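Local atomic coordinates of pyridoxal 5'-phosphate synthase subunit PdxT (Thermus thermophilus, PDB entry 2YWD), a protein that probably hydrolyses glutamine to glutamate and ammonia, the ammonia being channelled to the partner subunit PdxS for the synthesis of pyridoxal 5'-phosphate. Residues N110-Q115 / I136-F141. Residues are numbered along the deposited sequence; the frame is centred on the assembly and turned at random.
Sequences NAFGRQ and IRAPVF
Ala138 O takes a weak hydrogen bond from Ala111 N (3.3 Å, with an N-H...O angle of 135°), a firmer one from a bridging water (2.7 Å), and a CA-H...O contact from Asn110 CA. The case illustrates how one carbonyl can join two chain segments, here in the class I glutamine amidotransferase fold of the PdxT/SNO family: residues 110-115 follow strand 103-108, and residues 136-141 run into the start of strand 140-144, the antiparallel neighbour of strand 103-108. The same water donates to Asn110 OD1 and accepts from Phe112 N, so it ties the Asn110 side-chain amide and the backbone N-H of Phe112 to that carbonyl. With CG anti to the backbone N (chi1 -174°), the Asn110 amide lies beside the Arg137 backbone, OD1 coming 3.3 Å from Arg137 CA, while ND2 binds Glu117.

Beyond the polar centre the contact turns apolar. The Phe112 ring presents its CD1-CE1 side to Ala138, CE1 lying 3.6 Å from Ala138 CB, and Ala138 O sits in plane at the ring edge. Val140 CG2 makes a CH-pi contact over one face, 4.1 Å from the ring centroid and 26° off its normal, and Phe119 pairs edge-to-face with the ring. Replacing Phe112 with an alanine would probably open a gap beside Ala138 and leave Val140 and Phe119 without their aromatic neighbour.

Arg137 belongs to the predicted glutamine site, and the side chain of Pro139 is about 5 Å from that of the predicted nucleophile Cys81, so 136-141 borders the probable catalytic centre. Val140 CG2 also touches Ala111 CB, at 3.8 Å.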
loop_
_atom_site.group_PDB
_atom_site.type_symbol
_atom_site.label_atom_id
_atom_site.label_comp_id
_atom_site.label_asym_id
_atom_site.label_seq_id
_atom_site.Cartn_x
_atom_site.Cartn_y
_atom_site.Cartn_z
ATOM N N ASN A 110 -1.716 13.575 -3.985
ATOM C CA ASN A 110 -1.373 14.152 -5.294
ATOM C C ASN A 110 -0.607 15.473 -5.159
ATOM O O ASN A 110 -1.076 16.532 -5.589
ATOM C CB ASN A 110 -2.676 14.351 -6.083
ATOM C CG ASN A 110 -2.446 14.807 -7.508
ATOM O OD1 ASN A 110 -1.383 14.588 -8.079
ATOM N ND2 ASN A 110 -3.463 15.430 -8.098
ATOM N N ALA A 111 0.593 15.392 -4.591
ATOM C CA ALA A 111 1.391 16.581 -4.325
ATOM C C ALA A 111 2.728 16.738 -5.039
ATOM O O ALA A 111 3.549 17.551 -4.609
ATOM C CB ALA A 111 1.613 16.687 -2.810
ATOM N N PHE A 112 2.954 16.003 -6.126
ATOM C CA PHE A 112 4.234 16.112 -6.834
ATOM C C PHE A 112 4.467 17.418 -7.587
ATOM O O PHE A 112 5.607 17.751 -7.920
ATOM C CB PHE A 112 4.424 14.943 -7.794
ATOM C CG PHE A 112 5.256 13.845 -7.229
ATOM C CD1 PHE A 112 4.666 12.769 -6.574
ATOM C CD2 PHE A 112 6.643 13.901 -7.321
ATOM C CE1 PHE A 112 5.448 11.758 -6.018
ATOM C CE2 PHE A 112 7.434 12.897 -6.769
ATOM C CZ PHE A 112 6.836 11.823 -6.116
ATOM N N GLY A 113 3.391 18.142 -7.876
ATOM C CA GLY A 113 3.521 19.423 -8.551
ATOM C C GLY A 113 3.885 19.424 -10.024
ATOM O O GLY A 113 4.386 20.429 -10.533
ATOM N N ARG A 114 3.649 18.312 -10.714
ATOM C CA ARG A 114 3.951 18.253 -12.141
ATOM C C ARG A 114 2.676 18.522 -12.934
ATOM O O ARG A 114 1.585 18.134 -12.516
ATOM C CB ARG A 114 4.542 16.890 -12.516
ATOM C CG ARG A 114 5.929 16.655 -11.930
ATOM C CD ARG A 114 6.581 15.383 -12.450
ATOM N NE ARG A 114 6.707 15.388 -13.905
ATOM C CZ ARG A 114 7.506 14.578 -14.593
ATOM N NH1 ARG A 114 8.267 13.695 -13.961
ATOM N NH2 ARG A 114 7.538 14.648 -15.915
ATOM N N GLN A 115 2.817 19.203 -14.068
ATOM C CA GLN A 115 1.673 19.540 -14.910
ATOM C C GLN A 115 0.924 18.271 -15.312
ATOM O O GLN A 115 -0.285 18.160 -15.104
ATOM C CB GLN A 115 2.140 20.285 -16.161
ATOM C CG GLN A 115 1.263 21.466 -16.537
ATOM C CD GLN A 115 1.652 22.069 -17.871
ATOM O OE1 GLN A 115 2.830 22.324 -18.130
ATOM N NE2 GLN A 115 0.662 22.305 -18.726
ATOM N N ILE A 136 1.126 7.908 -10.752
ATOM C CA ILE A 136 -0.094 8.515 -11.293
ATOM C C ILE A 136 -0.767 9.337 -10.189
ATOM O O ILE A 136 -1.283 8.776 -9.225
ATOM C CB ILE A 136 -1.068 7.424 -11.799
ATOM C CG1 ILE A 136 -0.405 6.638 -12.940
ATOM C CG2 ILE A 136 -2.369 8.056 -12.271
ATOM C CD1 ILE A 136 -1.215 5.450 -13.435
ATOM N N ARG A 137 -0.760 10.663 -10.331
ATOM C CA ARG A 137 -1.339 11.552 -9.316
ATOM C C ARG A 137 -0.765 11.132 -7.963
ATOM O O ARG A 137 -1.435 11.184 -6.935
ATOM C CB ARG A 137 -2.867 11.423 -9.290
ATOM C CG ARG A 137 -3.568 11.935 -10.543
ATOM C CD ARG A 137 -5.076 11.998 -10.335
ATOM N NE ARG A 137 -5.617 10.696 -9.959
ATOM C CZ ARG A 137 -5.868 9.711 -10.817
ATOM N NH1 ARG A 137 -5.638 9.878 -12.113
ATOM N NH2 ARG A 137 -6.333 8.552 -10.373
ATOM N N ALA A 138 0.500 10.730 -7.985
ATOM C CA ALA A 138 1.179 10.224 -6.801
ATOM C C ALA A 138 1.185 11.083 -5.541
ATOM O O ALA A 138 1.366 12.299 -5.595
ATOM C CB ALA A 138 2.611 9.854 -7.166
ATOM N N PRO A 139 0.972 10.445 -4.379
ATOM C CA PRO A 139 0.977 11.172 -3.110
ATOM C C PRO A 139 2.444 11.345 -2.720
ATOM O O PRO A 139 3.327 10.691 -3.284
ATOM C CB PRO A 139 0.239 10.225 -2.171
ATOM C CG PRO A 139 0.675 8.879 -2.670
ATOM C CD PRO A 139 0.551 9.046 -4.178
ATOM N N VAL A 140 2.704 12.216 -1.757
ATOM C CA VAL A 140 4.065 12.459 -1.314
ATOM C C VAL A 140 4.215 12.162 0.171
ATOM O O VAL A 140 3.363 12.534 0.978
ATOM C CB VAL A 140 4.467 13.928 -1.594
ATOM C CG1 VAL A 140 5.833 14.244 -0.976
ATOM C CG2 VAL A 140 4.494 14.171 -3.103
ATOM N N PHE A 141 5.286 11.461 0.521
ATOM C CA PHE A 141 5.571 11.152 1.916
ATOM C C PHE A 141 6.290 12.392 2.446
ATOM O O PHE A 141 7.476 12.577 2.183
ATOM C CB PHE A 141 6.496 9.936 2.013
ATOM C CG PHE A 141 5.820 8.627 1.712
ATOM C CD1 PHE A 141 4.935 8.062 2.625
ATOM C CD2 PHE A 141 6.087 7.947 0.527
ATOM C CE1 PHE A 141 4.326 6.832 2.367
ATOM C CE2 PHE A 141 5.484 6.715 0.257
ATOM C CZ PHE A 141 4.603 6.159 1.179
HETATM O O HOH W 1 1.218 14.128 -7.581
HETATM O O HOH W 2 -3.153 11.235 -3.945
#